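Local coordinates for protein probable 2-phosphosulfolactate phosphatase (Clostridium acetobutylicum, PDB 1VR0) that probably catalyses, with magnesium as cofactor, the hydrolysis of (2R)-O-phospho-3-sulfolactate to (2R)-3-sulfolactate and phosphate, at residues Asp38-Thr43 against Glu227-Lys232; Gly81-Leu86 against Ile111-Asn116; Ser94-Glu99 against Lys223-Tyr228. One frame throughout, in Å; residues are numbered along the deposited sequence.

Contact 1. Residues Asp38-Thr43 against Glu227-Lys232; sequences DMLRAT and EYCCKK. With MG (magnesium ion), chain D; 3SL ((2R)-3-sulfolactic acid), chain E.
Met39 and Leu40, in the beta-loop-alpha connection from strand 33-37 to helix 42-51, meet Cys229 across the contact; this buried turn carries active-site groups and packs on Cys229 and Cys230. Met39, a selenomethionine here, sends its terminal methyl to the backbone of that pair. Its CG stands between the backbone N and the carbonyl carbon (chi1 59°), and a bend at the last torsion brings CE to 3.3 Å from Cys229 O and 4.2 Å from Cys230 SG. One methyl branch of Leu40 reaches the same residue, with CD2 3.7 Å from Cys229 CB. The methyl of Met39 thus meets the carbonyl and CB of Cys229 while Leu40 meets its CB, a contact made by van der Waals packing.

The metal and sulfonate bonds are made beside this apolar contact. Asp38 OD1 binds the magnesium ion, whose site is completed by Gly158 O, Asp167 OD2 and two waters. One of those waters also accepts a 2.8 Å hydrogen bond from Leu40 N, tying the loop backbone to the metal shell. The peptide between Leu40 and Arg41 is cis, and Arg41 occupies the N-cap position of helix 42-51.

Only the CG of Arg41 comes near Cys229 SG; the chain then bends at chi3 (-70°) and carries the guanidinium to the sulfonate of the sulfolactate, which lies at its edge. NE points to O2S as well, but the modelled place of that oxygen is less certain. NH2 turns back to form a salt bridge with Asp225 of helix 223-229, and this second partner should fix the rotation of the group. Arg41 NH1 bonds sulfolactate O3S at 3.0 Å, bent to 134° at the hydrogen.

Contact 2. Residues Gly81-Leu86 against Ile111-Asn116; sequences GERKGL and IMTTTN. With 3SL ((2R)-3-sulfolactic acid), chain E.
Glu82 and Thr115 meet with their side chains nearly perpendicular beside the bound sulfolactate, and the carboxylate is gripped from several directions. Thr115 OG1 donates to the syn lone pair of Glu82 OE1 at 2.7 Å. Thr115 N reaches Glu82 OE2 at 2.8 Å along a nearly straight line (171° at the hydrogen), arriving from above the carboxylate plane. A third donor comes from Glu82's own segment: Gly85 N approaches Glu82 OE1, 2.9 Å away, also from out of the plane. Such a set of donors fixes the rotation of the carboxylate. The side chain gets there by folding back twice, at chi1 (51°) and chi2 (74°), which lays CG close to the sulfonate. Gly85 lines the carboxylate end of the ligand, its N lying against the carboxylate carbon C1.

Outside this shell stands Arg83, reaching across to Thr113 of residues 111-116. Its NH2 and NH1 together hold Thr113 OG1 end-on, at 2.9 and 3.1 Å and in the guanidinium plane. The same NH1 also bonds back to Glu82 O, so the arginine braces the glutamate's backbone. A type I' turn from Arg83 to Leu86 sets Gly85 N in position to donate.

Further back, parallel pairing takes over. Gly81 bridges Thr113, with Glu82 N donating to Thr113 O at 3.2 Å, and Gly81 CA adds a CA-H...O contact to Thr113 O at 3.4 Å. Strand 109-113 lies between strands 77-81 and 56-59 in a three-stranded parallel sheet. Met112 packs on Val45 and Ile46 of helix 42-51, whereas Ile111 rests on helix 63-73.

Contact 3. Residues Ser94-Glu99 against Lys223-Tyr228; sequences SNSPME and KKDFEY. With 3SL ((2R)-3-sulfolactic acid), chain E.
Ser96 and Asp225 join an ST turn to a helix: the serine hydroxyl accepts from Met98 N two residues on and donates to the aspartate. That donated bond, Ser96 OG to Asp225 OD1, is short at 2.5 Å and meets the oxygen on its syn side, 16° out of the carboxylate plane. Ser96 OG is anti to the backbone N (chi1 167°), a setting that turns it to serve both partners.

Beside this polar link lies a Met-aromatic contact. Met98, a selenomethionine, doubles back at chi2 and chi3 so that its selenium sits over one face of the Tyr228 ring, 4.3 Å from the centroid. Its terminal methyl runs on past the ring, and CE comes within 3.4 Å of Lys224 CB. Pro97 and Tyr228 lie alongside with their side chains running opposite ways, Pro97 CB 3.5 Å from Tyr228 CE2, while the tyrosine OH is hydrogen-bonded to Thr48 of helix 42-51.

The loop before helix 102-105 is thereby clasped to helix 223-229. Just ahead of the clasp, Asn95 turns to the active site, where its ND2 donates to sulfolactate O3S at 2.9 Å.

How the contacts relate
Along the chain the first segments come in the order 38-43, 81-86 and 94-99, then 111-116, and last the overlapping partners 223-228 and 227-232. Contact 2 is nested inside the loop closed by contact 1, and contacts 2 and 3 alternate. Contacts 1 and 3 lie closest, their centres about 8 Å apart, because both use helix 223-229; the centre of contact 2 lies about 15 Å from that of contact 1 and 13 Å from that of contact 3, at the C-terminal ends of strands 77-81 and 109-113. Residues 38-43 follow strand 33-37 of the larger mixed sheet. All three contacts touch one sulfolactate, so the pocket draws on loops that follow strands of both sheets.

Contact 1. Residues Asp38-Thr43 against Glu227-Lys232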
loop_
_atom_site.group_PDB
_atom_site.type_symbol
_atom_site.label_atom_id
_atom_site.label_comp_id
_atom_site.label_asym_id
_atom_site.label_seq_id
_atom_site.Cartn_x
_atom_site.Cartn_y
_atom_site.Cartn_z
ATOM N N ASP A 38 1.750 0.477 15.243
ATOM C CA ASP A 38 3.089 -0.143 15.157
ATOM C C ASP A 38 3.077 -1.321 16.152
ATOM O O ASP A 38 3.636 -1.234 17.241
ATOM C CB ASP A 38 4.187 0.884 15.499
ATOM C CG ASP A 38 5.587 0.367 15.233
ATOM O OD1 ASP A 38 5.796 -0.246 14.182
ATOM O OD2 ASP A 38 6.519 0.572 16.046
HETATM N N MSE A 39 2.414 -2.416 15.801
HETATM C CA MSE A 39 2.078 -3.424 16.820
HETATM C C MSE A 39 3.285 -4.185 17.358
HETATM O O MSE A 39 3.251 -4.713 18.494
HETATM C CB MSE A 39 1.018 -4.405 16.319
HETATM C CG MSE A 39 1.424 -5.144 15.086
HETATM SE SE MSE A 39 0.506 -6.881 14.854
HETATM C CE MSE A 39 0.901 -7.679 16.601
ATOM N N LEU A 40 4.345 -4.243 16.560
ATOM C CA LEU A 40 5.566 -4.913 16.999
ATOM C C LEU A 40 6.670 -3.905 16.922
ATOM O O LEU A 40 7.459 -3.951 15.957
ATOM C CB LEU A 40 5.890 -6.113 16.096
ATOM C CG LEU A 40 4.954 -7.295 16.346
ATOM C CD1 LEU A 40 5.138 -8.431 15.313
ATOM C CD2 LEU A 40 5.103 -7.841 17.740
ATOM N N ARG A 41 6.798 -3.016 17.924
ATOM C CA ARG A 41 6.145 -3.092 19.238
ATOM C C ARG A 41 5.689 -1.762 19.825
ATOM O O ARG A 41 5.011 -1.769 20.858
ATOM C CB ARG A 41 7.091 -3.735 20.269
ATOM C CG ARG A 41 7.461 -5.194 20.004
ATOM C CD ARG A 41 8.653 -5.624 20.845
ATOM N NE ARG A 41 9.905 -4.985 20.407
ATOM C CZ ARG A 41 11.038 -4.961 21.113
ATOM N NH1 ARG A 41 12.110 -4.358 20.633
ATOM N NH2 ARG A 41 11.118 -5.543 22.296
ATOM N N ALA A 42 6.009 -0.638 19.185
ATOM C CA ALA A 42 5.797 0.703 19.802
ATOM C C ALA A 42 4.377 0.995 20.312
ATOM O O ALA A 42 4.231 1.470 21.420
ATOM C CB ALA A 42 6.240 1.831 18.884
ATOM N N THR A 43 3.340 0.726 19.524
ATOM C CA THR A 43 2.000 1.028 19.980
ATOM C C THR A 43 1.489 -0.007 20.955
ATOM O O THR A 43 0.566 0.283 21.711
ATOM C CB THR A 43 0.990 1.209 18.856
ATOM O OG1 THR A 43 0.985 0.069 17.994
ATOM C CG2 THR A 43 1.340 2.433 18.077
ATOM N N GLU A 227 4.143 -13.053 21.108
ATOM C CA GLU A 227 2.920 -13.722 21.527
ATOM C C GLU A 227 2.017 -12.764 22.291
ATOM O O GLU A 227 0.788 -12.844 22.188
ATOM C CB GLU A 227 3.206 -14.904 22.449
ATOM C CG GLU A 227 4.325 -15.812 22.004
ATOM C CD GLU A 227 3.843 -17.118 21.457
ATOM O OE1 GLU A 227 4.055 -18.115 22.175
ATOM O OE2 GLU A 227 3.273 -17.139 20.326
ATOM N N TYR A 228 2.629 -11.894 23.086
ATOM C CA TYR A 228 1.897 -10.943 23.885
ATOM C C TYR A 228 1.170 -9.929 22.983
ATOM O O TYR A 228 -0.023 -9.691 23.146
ATOM C CB TYR A 228 2.853 -10.242 24.872
ATOM C CG TYR A 228 2.210 -9.102 25.589
ATOM C CD1 TYR A 228 1.426 -9.326 26.713
ATOM C CD2 TYR A 228 2.316 -7.805 25.114
ATOM C CE1 TYR A 228 0.791 -8.279 27.373
ATOM C CE2 TYR A 228 1.680 -6.747 25.763
ATOM C CZ TYR A 228 0.930 -6.997 26.897
ATOM O OH TYR A 228 0.310 -5.976 27.570
ATOM N N CYS A 229 1.893 -9.357 22.027
ATOM C CA CYS A 229 1.320 -8.363 21.110
ATOM C C CYS A 229 0.229 -8.891 20.179
ATOM O O CYS A 229 -0.498 -8.102 19.571
ATOM C CB CYS A 229 2.416 -7.715 20.272
ATOM S SG CYS A 229 3.607 -6.786 21.277
ATOM N N CYS A 230 0.117 -10.203 20.070
ATOM C CA CYS A 230 -0.971 -10.802 19.321
ATOM C C CYS A 230 -2.227 -11.071 20.143
ATOM O O CYS A 230 -3.200 -11.570 19.608
ATOM C CB CYS A 230 -0.487 -12.106 18.719
ATOM S SG CYS A 230 0.699 -11.837 17.415
ATOM N N LYS A 231 -2.206 -10.778 21.443
ATOM C CA LYS A 231 -3.382 -10.983 22.283
ATOM C C LYS A 231 -4.446 -9.908 22.024
ATOM O O LYS A 231 -4.179 -8.708 22.049
ATOM C CB LYS A 231 -2.980 -11.052 23.764
ATOM C CG LYS A 231 -1.921 -12.129 24.023
ATOM C CD LYS A 231 -2.221 -13.091 25.160
ATOM C CE LYS A 231 -1.797 -14.559 24.743
ATOM N NZ LYS A 231 -2.322 -15.676 25.625
ATOM N N LYS A 232 -5.656 -10.362 21.751
ATOM C CA LYS A 232 -6.784 -9.478 21.429
ATOM C C LYS A 232 -7.420 -8.864 22.662
ATOM O O LYS A 232 -7.612 -9.543 23.648
ATOM C CB LYS A 232 -7.890 -10.258 20.668
ATOM C CG LYS A 232 -7.532 -10.661 19.229
ATOM C CD LYS A 232 -8.617 -11.519 18.595
ATOM C CE LYS A 232 -8.451 -11.579 17.108
ATOM N NZ LYS A 232 -9.281 -12.676 16.562
HETATM MG MG MG D . 5.688 -1.506 12.438
HETATM O O11 3SL E . 13.463 -2.872 13.766
HETATM C C1 3SL E . 13.044 -3.400 14.816
HETATM O O12 3SL E . 13.253 -4.590 15.162
HETATM C C2 3SL E . 12.239 -2.529 15.705
HETATM O O2 3SL E . 11.392 -1.747 14.867
HETATM C C3 3SL E . 11.483 -3.426 16.665
HETATM S S 3SL E . 10.357 -2.578 17.544
HETATM O O3S 3SL E . 10.889 -2.290 18.888
HETATM O O1S 3SL E . 9.731 -1.428 16.808
HETATM O O2S 3SL E . 9.271 -3.513 17.866
HETATM O O HOH W 1 4.667 -3.292 13.928
HETATM O O HOH W 2 6.935 -3.538 11.765
#

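Contact 2. Residues Gly81-Leu86 against Ile111-Asn116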
loop_
_atom_site.group_PDB
_atom_site.type_symbol
_atom_site.label_atom_id
_atom_site.label_comp_id
_atom_site.label_asym_id
_atom_site.label_seq_id
_atom_site.Cartn_x
_atom_site.Cartn_y
_atom_site.Cartn_z
ATOM N N GLY A 81 12.277 2.857 24.477
ATOM C CA GLY A 81 12.240 2.736 23.007
ATOM C C GLY A 81 13.344 1.851 22.468
ATOM O O GLY A 81 13.862 0.988 23.159
ATOM N N GLU A 82 13.716 2.074 21.215
ATOM C CA GLU A 82 14.772 1.255 20.577
ATOM C C GLU A 82 15.348 1.847 19.308
ATOM O O GLU A 82 14.725 2.691 18.648
ATOM C CB GLU A 82 14.238 -0.139 20.232
ATOM C CG GLU A 82 12.927 -0.135 19.452
ATOM C CD GLU A 82 13.040 0.273 17.952
ATOM O OE1 GLU A 82 14.110 0.154 17.325
ATOM O OE2 GLU A 82 12.031 0.701 17.367
ATOM N N ARG A 83 16.528 1.348 18.968
ATOM C CA ARG A 83 17.054 1.427 17.613
ATOM C C ARG A 83 17.423 0.016 17.142
ATOM O O ARG A 83 18.097 -0.742 17.852
ATOM C CB ARG A 83 18.254 2.363 17.557
ATOM C CG ARG A 83 17.902 3.832 17.730
ATOM C CD ARG A 83 16.951 4.338 16.646
ATOM N NE ARG A 83 16.764 5.785 16.754
ATOM C CZ ARG A 83 15.666 6.404 17.202
ATOM N NH1 ARG A 83 14.586 5.728 17.612
ATOM N NH2 ARG A 83 15.662 7.734 17.232
ATOM N N LYS A 84 16.947 -0.333 15.949
ATOM C CA LYS A 84 17.130 -1.674 15.378
ATOM C C LYS A 84 16.563 -2.750 16.329
ATOM O O LYS A 84 17.070 -3.878 16.387
ATOM C CB LYS A 84 18.615 -1.940 15.080
ATOM C CG LYS A 84 19.242 -1.049 14.000
ATOM C CD LYS A 84 20.751 -1.351 13.831
ATOM C CE LYS A 84 21.251 -1.170 12.379
ATOM N NZ LYS A 84 22.623 -1.816 12.130
ATOM N N GLY A 85 15.543 -2.387 17.098
ATOM C CA GLY A 85 14.938 -3.288 18.062
ATOM C C GLY A 85 15.660 -3.424 19.385
ATOM O O GLY A 85 15.117 -4.045 20.288
ATOM N N LEU A 86 16.866 -2.847 19.503
ATOM C CA LEU A 86 17.694 -2.950 20.703
ATOM C C LEU A 86 17.514 -1.754 21.662
ATOM O O LEU A 86 17.158 -0.649 21.254
ATOM C CB LEU A 86 19.161 -3.029 20.312
ATOM C CG LEU A 86 19.613 -4.256 19.512
ATOM C CD1 LEU A 86 21.040 -4.036 18.994
ATOM C CD2 LEU A 86 19.551 -5.540 20.350
ATOM N N ILE A 111 9.476 9.046 28.157
ATOM C CA ILE A 111 10.038 9.646 26.968
ATOM C C ILE A 111 10.476 8.482 26.068
ATOM O O ILE A 111 11.287 7.652 26.458
ATOM C CB ILE A 111 11.268 10.508 27.268
ATOM C CG1 ILE A 111 11.043 11.492 28.428
ATOM C CG2 ILE A 111 11.703 11.266 26.044
ATOM C CD1 ILE A 111 9.810 12.367 28.339
HETATM N N MSE A 112 9.929 8.401 24.865
HETATM C CA MSE A 112 10.392 7.381 23.941
HETATM C C MSE A 112 10.608 7.800 22.512
HETATM O O MSE A 112 9.961 8.710 21.993
HETATM C CB MSE A 112 9.494 6.143 23.955
HETATM C CG MSE A 112 8.015 6.363 23.943
HETATM SE SE MSE A 112 6.966 4.643 23.643
HETATM C CE MSE A 112 8.366 3.210 24.326
ATOM N N THR A 113 11.545 7.096 21.895
ATOM C CA THR A 113 11.847 7.249 20.504
ATOM C C THR A 113 12.049 5.849 19.952
ATOM O O THR A 113 12.730 5.021 20.571
ATOM C CB THR A 113 13.081 8.142 20.292
ATOM O OG1 THR A 113 13.321 8.265 18.894
ATOM C CG2 THR A 113 14.334 7.606 20.984
ATOM N N THR A 114 11.418 5.570 18.813
ATOM C CA THR A 114 11.511 4.259 18.174
ATOM C C THR A 114 11.753 4.368 16.679
ATOM O O THR A 114 11.702 5.460 16.089
ATOM C CB THR A 114 10.254 3.356 18.431
ATOM O OG1 THR A 114 9.111 3.842 17.722
ATOM C CG2 THR A 114 9.913 3.257 19.890
ATOM N N THR A 115 12.043 3.217 16.081
ATOM C CA THR A 115 12.418 3.118 14.679
ATOM C C THR A 115 11.253 3.549 13.741
ATOM O O THR A 115 11.477 4.340 12.840
ATOM C CB THR A 115 12.947 1.665 14.359
ATOM O OG1 THR A 115 14.228 1.425 14.991
ATOM C CG2 THR A 115 13.090 1.452 12.848
ATOM N N ASN A 116 10.026 3.093 14.031
ATOM C CA ASN A 116 8.845 3.297 13.172
ATOM C C ASN A 116 7.649 4.045 13.820
ATOM O O ASN A 116 7.224 5.131 13.341
ATOM C CB ASN A 116 8.387 1.928 12.702
ATOM C CG ASN A 116 9.501 1.183 12.006
ATOM O OD1 ASN A 116 10.181 1.752 11.141
ATOM N ND2 ASN A 116 9.737 -0.069 12.409
HETATM O O11 3SL E . 13.463 -2.872 13.766
HETATM C C1 3SL E . 13.044 -3.400 14.816
HETATM O O12 3SL E . 13.253 -4.590 15.162
HETATM C C2 3SL E . 12.239 -2.529 15.705
HETATM O O2 3SL E . 11.392 -1.747 14.867
HETATM C C3 3SL E . 11.483 -3.426 16.665
HETATM S S 3SL E . 10.357 -2.578 17.544
HETATM O O3S 3SL E . 10.889 -2.290 18.888
HETATM O O1S 3SL E . 9.731 -1.428 16.808
HETATM O O2S 3SL E . 9.271 -3.513 17.866
#

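Contact 3. Residues Ser94-Glu99 against Lys223-Tyr228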
loop_
_atom_site.group_PDB
_atom_site.type_symbol
_atom_site.label_atom_id
_atom_site.label_comp_id
_atom_site.label_asym_id
_atom_site.label_seq_id
_atom_site.Cartn_x
_atom_site.Cartn_y
_atom_site.Cartn_z
ATOM N N SER A 94 13.735 -0.748 27.217
ATOM C CA SER A 94 13.846 -1.067 25.816
ATOM C C SER A 94 12.462 -0.887 25.247
ATOM O O SER A 94 11.753 0.000 25.710
ATOM C CB SER A 94 14.428 -2.476 25.704
ATOM O OG SER A 94 13.989 -3.128 24.565
ATOM N N ASN A 95 12.085 -1.670 24.239
ATOM C CA ASN A 95 10.765 -1.536 23.614
ATOM C C ASN A 95 9.907 -2.812 23.744
ATOM O O ASN A 95 9.043 -3.093 22.922
ATOM C CB ASN A 95 10.891 -1.071 22.149
ATOM C CG ASN A 95 9.685 -0.316 21.706
ATOM O OD1 ASN A 95 9.253 0.589 22.404
ATOM N ND2 ASN A 95 9.088 -0.700 20.595
ATOM N N SER A 96 10.140 -3.544 24.824
ATOM C CA SER A 96 9.328 -4.699 25.172
ATOM C C SER A 96 8.196 -4.249 26.052
ATOM O O SER A 96 8.445 -3.663 27.073
ATOM C CB SER A 96 10.144 -5.711 25.957
ATOM O OG SER A 96 9.255 -6.639 26.521
ATOM N N PRO A 97 6.950 -4.536 25.671
ATOM C CA PRO A 97 5.829 -4.198 26.550
ATOM C C PRO A 97 5.892 -4.783 27.963
ATOM O O PRO A 97 5.391 -4.127 28.882
ATOM C CB PRO A 97 4.602 -4.741 25.798
ATOM C CG PRO A 97 4.994 -4.822 24.432
ATOM C CD PRO A 97 6.482 -5.141 24.420
HETATM N N MSE A 98 6.521 -5.949 28.160
HETATM C CA MSE A 98 6.586 -6.567 29.503
HETATM C C MSE A 98 7.354 -5.812 30.530
HETATM O O MSE A 98 7.126 -6.013 31.712
HETATM C CB MSE A 98 7.182 -7.966 29.495
HETATM C CG MSE A 98 6.100 -9.013 29.404
HETATM SE SE MSE A 98 5.504 -9.040 27.546
HETATM C CE MSE A 98 6.989 -10.391 26.946
ATOM N N GLU A 99 8.296 -4.991 30.104
ATOM C CA GLU A 99 9.112 -4.286 31.062
ATOM C C GLU A 99 8.432 -3.026 31.618
ATOM O O GLU A 99 8.891 -2.480 32.624
ATOM C CB GLU A 99 10.542 -4.076 30.533
ATOM C CG GLU A 99 10.774 -3.099 29.408
ATOM C CD GLU A 99 12.094 -3.396 28.645
ATOM O OE1 GLU A 99 13.164 -3.572 29.262
ATOM O OE2 GLU A 99 12.057 -3.455 27.396
ATOM N N LYS A 223 10.275 -13.764 21.045
ATOM C CA LYS A 223 9.106 -14.643 20.989
ATOM C C LYS A 223 8.024 -14.254 22.014
ATOM O O LYS A 223 6.849 -14.187 21.667
ATOM C CB LYS A 223 9.545 -16.088 21.210
ATOM C CG LYS A 223 8.477 -17.100 20.836
ATOM C CD LYS A 223 8.824 -18.508 21.315
ATOM C CE LYS A 223 7.743 -19.512 20.893
ATOM N NZ LYS A 223 7.936 -20.855 21.551
ATOM N N LYS A 224 8.430 -13.965 23.252
ATOM C CA LYS A 224 7.495 -13.535 24.303
ATOM C C LYS A 224 6.746 -12.265 23.909
ATOM O O LYS A 224 5.535 -12.189 24.095
ATOM C CB LYS A 224 8.203 -13.259 25.628
ATOM C CG LYS A 224 9.087 -14.370 26.153
ATOM C CD LYS A 224 8.444 -15.116 27.280
ATOM C CE LYS A 224 9.401 -16.162 27.902
ATOM N NZ LYS A 224 10.287 -15.563 28.934
ATOM N N ASP A 225 7.467 -11.255 23.420
ATOM C CA ASP A 225 6.816 -10.001 23.023
ATOM C C ASP A 225 5.846 -10.259 21.875
ATOM O O ASP A 225 4.745 -9.720 21.862
ATOM C CB ASP A 225 7.828 -8.933 22.586
ATOM C CG ASP A 225 8.615 -8.314 23.740
ATOM O OD1 ASP A 225 8.229 -8.369 24.958
ATOM O OD2 ASP A 225 9.653 -7.720 23.408
ATOM N N PHE A 226 6.267 -11.090 20.917
ATOM C CA PHE A 226 5.429 -11.444 19.762
ATOM C C PHE A 226 4.086 -12.081 20.200
ATOM O O PHE A 226 3.022 -11.699 19.726
ATOM C CB PHE A 226 6.191 -12.385 18.797
ATOM C CG PHE A 226 5.304 -13.069 17.801
ATOM C CD1 PHE A 226 4.758 -12.372 16.760
ATOM C CD2 PHE A 226 4.981 -14.421 17.934
ATOM C CE1 PHE A 226 3.897 -12.989 15.855
ATOM C CE2 PHE A 226 4.116 -15.057 17.019
ATOM C CZ PHE A 226 3.573 -14.330 15.981
ATOM N N GLU A 227 4.143 -13.053 21.108
ATOM C CA GLU A 227 2.920 -13.722 21.527
ATOM C C GLU A 227 2.017 -12.764 22.291
ATOM O O GLU A 227 0.788 -12.844 22.188
ATOM C CB GLU A 227 3.206 -14.904 22.449
ATOM C CG GLU A 227 4.325 -15.812 22.004
ATOM C CD GLU A 227 3.843 -17.118 21.457
ATOM O OE1 GLU A 227 4.055 -18.115 22.175
ATOM O OE2 GLU A 227 3.273 -17.139 20.326
ATOM N N TYR A 228 2.629 -11.894 23.086
ATOM C CA TYR A 228 1.897 -10.943 23.885
ATOM C C TYR A 228 1.170 -9.929 22.983
ATOM O O TYR A 228 -0.023 -9.691 23.146
ATOM C CB TYR A 228 2.853 -10.242 24.872
ATOM C CG TYR A 228 2.210 -9.102 25.589
ATOM C CD1 TYR A 228 1.426 -9.326 26.713
ATOM C CD2 TYR A 228 2.316 -7.805 25.114
ATOM C CE1 TYR A 228 0.791 -8.279 27.373
ATOM C CE2 TYR A 228 1.680 -6.747 25.763
ATOM C CZ TYR A 228 0.930 -6.997 26.897
ATOM O OH TYR A 228 0.310 -5.976 27.570
HETATM O O11 3SL E . 13.463 -2.872 13.766
HETATM C C1 3SL E . 13.044 -3.400 14.816
HETATM O O12 3SL E . 13.253 -4.590 15.162
HETATM C C2 3SL E . 12.239 -2.529 15.705
HETATM O O2 3SL E . 11.392 -1.747 14.867
HETATM C C3 3SL E . 11.483 -3.426 16.665
HETATM S S 3SL E . 10.357 -2.578 17.544
HETATM O O3S 3SL E . 10.889 -2.290 18.888
HETATM O O1S 3SL E . 9.731 -1.428 16.808
HETATM O O2S 3SL E . 9.271 -3.513 17.866
#